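PDB 4BGF: arylamine n-acetyltransferase NAT from Mycobacterium tuberculosis, which catalyses transfer of an acetyl group from acetyl-CoA to arylamines, probably by way of an acetylated cysteine as in other members of its family. Local coordinates for residues F9-Y14 with L63-G68; L22-D27 with L84-R89. All coordinates share one frame; numbering follows the deposited sequence.

Contact 1 (F9-Y14 with L63-G68); sequences FDRINY and LRRRGG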
loop_
_atom_site.group_PDB
_atom_site.type_symbol
_atom_site.label_atom_id
_atom_site.label_comp_id
_atom_site.label_asym_id
_atom_site.label_seq_id
_atom_site.Cartn_x
_atom_site.Cartn_y
_atom_site.Cartn_z
ATOM N N PHE A 9 10.271 10.712 -9.295
ATOM C CA PHE A 9 10.708 9.849 -10.384
ATOM C C PHE A 9 12.109 9.295 -10.164
ATOM O O PHE A 9 12.369 8.158 -10.522
ATOM C CB PHE A 9 10.663 10.587 -11.715
ATOM C CG PHE A 9 9.277 10.824 -12.239
ATOM C CD1 PHE A 9 8.191 10.073 -11.815
ATOM C CD2 PHE A 9 9.064 11.830 -13.166
ATOM C CE1 PHE A 9 6.921 10.310 -12.313
ATOM C CE2 PHE A 9 7.801 12.077 -13.672
ATOM C CZ PHE A 9 6.723 11.318 -13.243
ATOM N N ASP A 10 13.003 10.078 -9.568
ATOM C CA ASP A 10 14.363 9.606 -9.322
ATOM C C ASP A 10 14.467 8.793 -8.022
ATOM O O ASP A 10 15.467 8.138 -7.783
ATOM C CB ASP A 10 15.372 10.765 -9.348
ATOM C CG ASP A 10 15.700 11.244 -10.776
ATOM O OD1 ASP A 10 14.812 11.840 -11.436
ATOM O OD2 ASP A 10 16.850 11.029 -11.233
ATOM N N ARG A 11 13.427 8.818 -7.206
ATOM C CA ARG A 11 13.342 7.968 -6.019
ATOM C C ARG A 11 13.040 6.550 -6.459
ATOM O O ARG A 11 13.718 5.605 -6.079
ATOM C CB ARG A 11 12.215 8.463 -5.105
ATOM C CG ARG A 11 11.678 7.467 -4.091
ATOM C CD ARG A 11 12.419 7.520 -2.761
ATOM N NE ARG A 11 11.647 6.896 -1.689
ATOM C CZ ARG A 11 11.905 5.707 -1.145
ATOM N NH1 ARG A 11 12.933 4.972 -1.553
ATOM N NH2 ARG A 11 11.117 5.258 -0.168
ATOM N N ILE A 12 11.991 6.424 -7.257
ATOM C CA ILE A 12 11.559 5.141 -7.788
ATOM C C ILE A 12 12.271 4.832 -9.113
ATOM O O ILE A 12 12.057 3.778 -9.693
ATOM C CB ILE A 12 10.005 5.101 -7.963
ATOM C CG1 ILE A 12 9.536 5.917 -9.182
ATOM C CG2 ILE A 12 9.335 5.594 -6.688
ATOM C CD1 ILE A 12 8.046 5.881 -9.408
ATOM N N ASN A 13 13.130 5.746 -9.562
ATOM C CA ASN A 13 13.901 5.581 -10.792
ATOM C C ASN A 13 12.975 5.311 -11.973
ATOM O O ASN A 13 13.091 4.300 -12.668
ATOM C CB ASN A 13 14.934 4.458 -10.627
ATOM C CG ASN A 13 16.104 4.573 -11.597
ATOM O OD1 ASN A 13 16.278 5.583 -12.294
ATOM N ND2 ASN A 13 16.929 3.526 -11.631
ATOM N N TYR A 14 12.037 6.221 -12.187
ATOM C CA TYR A 14 11.128 6.098 -13.299
ATOM C C TYR A 14 11.699 6.823 -14.496
ATOM O O TYR A 14 11.969 8.018 -14.449
ATOM C CB TYR A 14 9.745 6.642 -12.947
ATOM C CG TYR A 14 8.782 6.584 -14.097
ATOM C CD1 TYR A 14 8.206 5.392 -14.487
ATOM C CD2 TYR A 14 8.465 7.718 -14.795
ATOM C CE1 TYR A 14 7.330 5.344 -15.534
ATOM C CE2 TYR A 14 7.611 7.684 -15.854
ATOM C CZ TYR A 14 7.032 6.500 -16.216
ATOM O OH TYR A 14 6.172 6.501 -17.294
ATOM N N LEU A 63 11.928 12.221 -0.023
ATOM C CA LEU A 63 13.182 12.769 0.410
ATOM C C LEU A 63 13.819 11.830 1.396
ATOM O O LEU A 63 14.990 11.480 1.256
ATOM C CB LEU A 63 13.009 14.136 1.047
ATOM C CG LEU A 63 14.298 14.718 1.649
ATOM C CD1 LEU A 63 15.336 15.008 0.558
ATOM C CD2 LEU A 63 14.025 15.963 2.473
ATOM N N ARG A 64 13.043 11.423 2.396
ATOM C CA ARG A 64 13.616 10.766 3.542
ATOM C C ARG A 64 13.876 9.297 3.301
ATOM O O ARG A 64 14.440 8.630 4.160
ATOM C CB ARG A 64 12.750 10.964 4.774
ATOM C CG ARG A 64 13.027 12.274 5.510
ATOM C CD ARG A 64 11.841 12.740 6.317
ATOM N NE ARG A 64 11.491 11.824 7.390
ATOM C CZ ARG A 64 10.323 11.821 8.016
ATOM N NH1 ARG A 64 9.391 12.688 7.649
ATOM N NH2 ARG A 64 10.086 10.951 8.990
ATOM N N ARG A 65 13.481 8.817 2.127
ATOM C CA ARG A 65 13.623 7.410 1.747
ATOM C C ARG A 65 12.956 6.433 2.726
ATOM O O ARG A 65 13.533 5.412 3.091
ATOM C CB ARG A 65 15.101 7.060 1.532
ATOM C CG ARG A 65 15.751 7.818 0.348
ATOM C CD ARG A 65 17.270 7.619 0.299
ATOM N NE ARG A 65 17.631 6.309 -0.262
ATOM C CZ ARG A 65 18.701 6.072 -1.029
ATOM N NH1 ARG A 65 19.557 7.040 -1.345
ATOM N NH2 ARG A 65 18.925 4.852 -1.490
ATOM N N ARG A 66 11.724 6.759 3.119
ATOM C CA ARG A 66 10.928 5.936 4.012
ATOM C C ARG A 66 9.814 5.321 3.217
ATOM O O ARG A 66 9.571 5.709 2.080
ATOM C CB ARG A 66 10.322 6.780 5.126
ATOM C CG ARG A 66 11.288 7.207 6.193
ATOM C CD ARG A 66 11.580 6.083 7.171
ATOM N NE ARG A 66 10.389 5.558 7.832
ATOM C CZ ARG A 66 9.824 6.063 8.928
ATOM N NH1 ARG A 66 10.302 7.132 9.541
ATOM N NH2 ARG A 66 8.754 5.477 9.413
ATOM N N GLY A 67 9.150 4.337 3.810
ATOM C CA GLY A 67 7.882 3.857 3.287
ATOM C C GLY A 67 6.741 4.507 4.037
ATOM O O GLY A 67 6.921 5.538 4.644
ATOM N N GLY A 68 5.576 3.880 4.000
ATOM C CA GLY A 68 4.397 4.378 4.656
ATOM C C GLY A 68 3.313 3.342 4.481
ATOM O O GLY A 68 3.550 2.379 3.783
HETATM O O HOH W 1 12.122 3.029 1.190
#
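Arg11, at the end of helix 5-11, reaches over to the loop that follows helix 54-63 and is the only residue of 9-14 to touch 63-68. Its CG stands anti to the backbone N (chi1 160°) and the chain bends at chi2, carrying the guanidinium to Arg65 and Arg66. Leu63 closes helix 54-63; two residues earlier, the carbonyl O of Leu61 accepts a hydrogen bond from Arg11 NE. Past the helix, Arg65 is the first to leave helical angles, with a positive phi of 56°. Its CA sits 3.7 Å from the plane of the Arg11 guanidinium, over its centre. Like charges come fairly near, Arg11 NH1 lying 5.1 Å from Arg65 NE, without touching. Water 1 lies in the guanidinium plane, accepts from Arg11 NH2 at 2.8 Å and donates weakly to Arg65 O. A helix end is thus tied to the linker between helices 54-63 and 70-83, within the helical part of the arylamine N-acetyltransferase fold. At Arg66 the carbonyl O receives a weak bond from Arg11 NH2, 2.8 Å long but bent to 123° at the hydrogen. Arg66 CB points away from 9-14, and its guanidinium makes salt bridges with Glu39, Asp42 and Asp259; Glu39 also takes the N-H of Gly67.

Contact 2 (L22-D27 with L84-R89); sequences LDVLQD and LGYRVR
Residues 22-27 of helix 22-35 pass the turn into strand 87-95 with their backbone well separated from it, Leu25 CA and Tyr86 CA being 9.2 Å apart, and the Tyr86 side chain spans the distance. Just ahead of it, Gly85 ends helix 70-83 in a Schellman motif; its positive phi of 103° turns the chain toward the strand, and Leu84 CB lies in plane at the edge of the tyrosine ring. With CG anti to its carbonyl carbon (chi1 -65°), Tyr86 sends its ring out to the helix, where the hydroxyl arrives between Val24 and Leu25. Val24 CG1 is 3.4 Å from Tyr86 OH. On the Leu25 side, CB comes within 4.0 Å of Tyr86 CE2, meeting the ring obliquely, and Leu25 CD1 lies 4.1 Å from the same ring carbon. Leu81 of helix 70-83 touches both Leu25 and Tyr86, so the ring belongs to a buried apolar layer between helix 22-35 and the start of strand 87-95, an inner strand of the seven-stranded antiparallel sheet. Tyr86 OH also approaches Leu25 N at 3.4 Å, but the angle is too poor for a hydrogen bond. Its polar partner is instead the carbonyl O of Thr21, just before the helix. The contact therefore combines apolar packing along the ring with one hydrogen bond at its far end, which satisfies a buried hydroxyl and anchors the tyrosine beside the first turn of the helix.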
loop_
_atom_site.group_PDB
_atom_site.type_symbol
_atom_site.label_atom_id
_atom_site.label_comp_id
_atom_site.label_asym_id
_atom_site.label_seq_id
_atom_site.Cartn_x
_atom_site.Cartn_y
_atom_site.Cartn_z
ATOM N N LEU A 22 -2.848 4.825 -20.058
ATOM C CA LEU A 22 -2.913 3.574 -19.300
ATOM C C LEU A 22 -1.543 2.956 -18.969
ATOM O O LEU A 22 -1.314 2.508 -17.841
ATOM C CB LEU A 22 -3.733 2.551 -20.087
ATOM C CG LEU A 22 -3.924 1.157 -19.488
ATOM C CD1 LEU A 22 -4.389 1.193 -18.027
ATOM C CD2 LEU A 22 -4.949 0.459 -20.309
ATOM N N ASP A 23 -0.639 2.935 -19.946
ATOM C CA ASP A 23 0.653 2.274 -19.784
ATOM C C ASP A 23 1.607 3.007 -18.873
ATOM O O ASP A 23 2.406 2.402 -18.168
ATOM C CB ASP A 23 1.296 2.117 -21.126
ATOM C CG ASP A 23 0.340 1.625 -22.116
ATOM O OD1 ASP A 23 -0.369 2.474 -22.710
ATOM O OD2 ASP A 23 0.248 0.390 -22.223
ATOM N N VAL A 24 1.535 4.317 -18.887
ATOM C CA VAL A 24 2.217 5.055 -17.863
ATOM C C VAL A 24 1.598 4.722 -16.483
ATOM O O VAL A 24 2.300 4.665 -15.487
ATOM C CB VAL A 24 2.168 6.541 -18.192
ATOM C CG1 VAL A 24 2.668 7.359 -17.041
ATOM C CG2 VAL A 24 3.005 6.791 -19.416
ATOM N N LEU A 25 0.300 4.471 -16.428
ATOM C CA LEU A 25 -0.314 4.173 -15.157
ATOM C C LEU A 25 0.209 2.812 -14.681
ATOM O O LEU A 25 0.559 2.641 -13.525
ATOM C CB LEU A 25 -1.846 4.207 -15.254
ATOM C CG LEU A 25 -2.624 3.929 -13.965
ATOM C CD1 LEU A 25 -2.441 5.035 -12.931
ATOM C CD2 LEU A 25 -4.082 3.696 -14.275
ATOM N N GLN A 26 0.287 1.858 -15.597
ATOM C CA GLN A 26 0.786 0.529 -15.271
ATOM C C GLN A 26 2.262 0.567 -14.809
ATOM O O GLN A 26 2.614 -0.054 -13.810
ATOM C CB GLN A 26 0.586 -0.398 -16.486
ATOM C CG GLN A 26 1.376 -1.708 -16.495
ATOM C CD GLN A 26 0.845 -2.755 -15.543
ATOM O OE1 GLN A 26 0.145 -3.673 -15.934
ATOM N NE2 GLN A 26 1.198 -2.630 -14.292
ATOM N N ASP A 27 3.111 1.305 -15.527
ATOM C CA ASP A 27 4.546 1.384 -15.226
ATOM C C ASP A 27 4.857 2.077 -13.900
ATOM O O ASP A 27 5.820 1.739 -13.196
ATOM C CB ASP A 27 5.292 2.118 -16.350
ATOM C CG ASP A 27 5.251 1.367 -17.676
ATOM O OD1 ASP A 27 4.662 0.263 -17.729
ATOM O OD2 ASP A 27 5.821 1.882 -18.664
ATOM N N LEU A 84 -0.059 14.818 -13.218
ATOM C CA LEU A 84 0.255 14.400 -14.565
ATOM C C LEU A 84 -0.918 14.565 -15.511
ATOM O O LEU A 84 -0.760 14.352 -16.704
ATOM C CB LEU A 84 0.693 12.943 -14.544
ATOM C CG LEU A 84 2.130 12.717 -14.080
ATOM C CD1 LEU A 84 2.365 11.262 -14.004
ATOM C CD2 LEU A 84 3.134 13.349 -14.996
ATOM N N GLY A 85 -2.087 14.916 -14.981
ATOM C CA GLY A 85 -3.297 15.004 -15.781
ATOM C C GLY A 85 -4.298 13.857 -15.670
ATOM O O GLY A 85 -5.196 13.764 -16.498
ATOM N N TYR A 86 -4.165 12.997 -14.664
ATOM C CA TYR A 86 -5.174 11.967 -14.401
ATOM C C TYR A 86 -6.258 12.587 -13.524
ATOM O O TYR A 86 -6.012 13.570 -12.850
ATOM C CB TYR A 86 -4.579 10.748 -13.680
ATOM C CG TYR A 86 -3.547 9.944 -14.453
ATOM C CD1 TYR A 86 -2.224 10.384 -14.577
ATOM C CD2 TYR A 86 -3.875 8.735 -15.023
ATOM C CE1 TYR A 86 -1.289 9.662 -15.234
ATOM C CE2 TYR A 86 -2.919 8.008 -15.714
ATOM C CZ TYR A 86 -1.634 8.475 -15.809
ATOM O OH TYR A 86 -0.695 7.758 -16.494
ATOM N N ARG A 87 -7.463 12.028 -13.555
ATOM C CA ARG A 87 -8.521 12.449 -12.646
ATOM C C ARG A 87 -8.579 11.467 -11.513
ATOM O O ARG A 87 -8.851 10.308 -11.747
ATOM C CB ARG A 87 -9.873 12.483 -13.338
ATOM C CG ARG A 87 -11.035 12.759 -12.397
ATOM C CD ARG A 87 -11.417 14.205 -12.411
ATOM N NE ARG A 87 -12.722 14.432 -11.816
ATOM C CZ ARG A 87 -13.869 13.975 -12.312
ATOM N NH1 ARG A 87 -13.892 13.247 -13.424
ATOM N NH2 ARG A 87 -15.000 14.250 -11.683
ATOM N N VAL A 88 -8.338 11.937 -10.294
ATOM C CA VAL A 88 -8.223 11.068 -9.126
ATOM C C VAL A 88 -9.338 11.291 -8.100
ATOM O O VAL A 88 -9.460 12.362 -7.544
ATOM C CB VAL A 88 -6.854 11.287 -8.403
ATOM C CG1 VAL A 88 -6.636 10.254 -7.263
ATOM C CG2 VAL A 88 -5.687 11.278 -9.382
ATOM N N ARG A 89 -10.126 10.250 -7.847
ATOM C CA ARG A 89 -11.134 10.238 -6.795
ATOM C C ARG A 89 -10.684 9.272 -5.702
ATOM O O ARG A 89 -10.432 8.115 -5.973
ATOM C CB ARG A 89 -12.462 9.774 -7.381
ATOM C CG ARG A 89 -13.060 10.732 -8.418
ATOM C CD ARG A 89 -14.496 10.432 -8.728
ATOM N NE ARG A 89 -14.687 9.232 -9.541
ATOM C CZ ARG A 89 -14.645 9.202 -10.873
ATOM N NH1 ARG A 89 -14.395 10.302 -11.575
ATOM N NH2 ARG A 89 -14.848 8.055 -11.514
#

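How the contacts relate
The centres of the two contacts lie about 18 Å apart, and their segments alternate along the chain: 9-14, 22-27, 63-68, then 84-89. Helices 5-11 and 22-35 are consecutive, and so are helices 54-63 and 70-83; contact 1 joins the end of helix 5-11 to the link between the latter two, contact 2 joins helix 22-35 to the chain just after helix 70-83. They also meet directly: Tyr14 from contact 1 packs with its OH 3.6 Å from Val24 CG1 of contact 2. Contact 1 remains among helices and loops, whereas contact 2 leads into strand 87-95 of the seven-stranded sheet. Between 63-68 and 84-89 runs helix 70-83, which begins with Cys70, probably the catalytic cysteine of a Cys-His-Asp triad with His110 and Asp127.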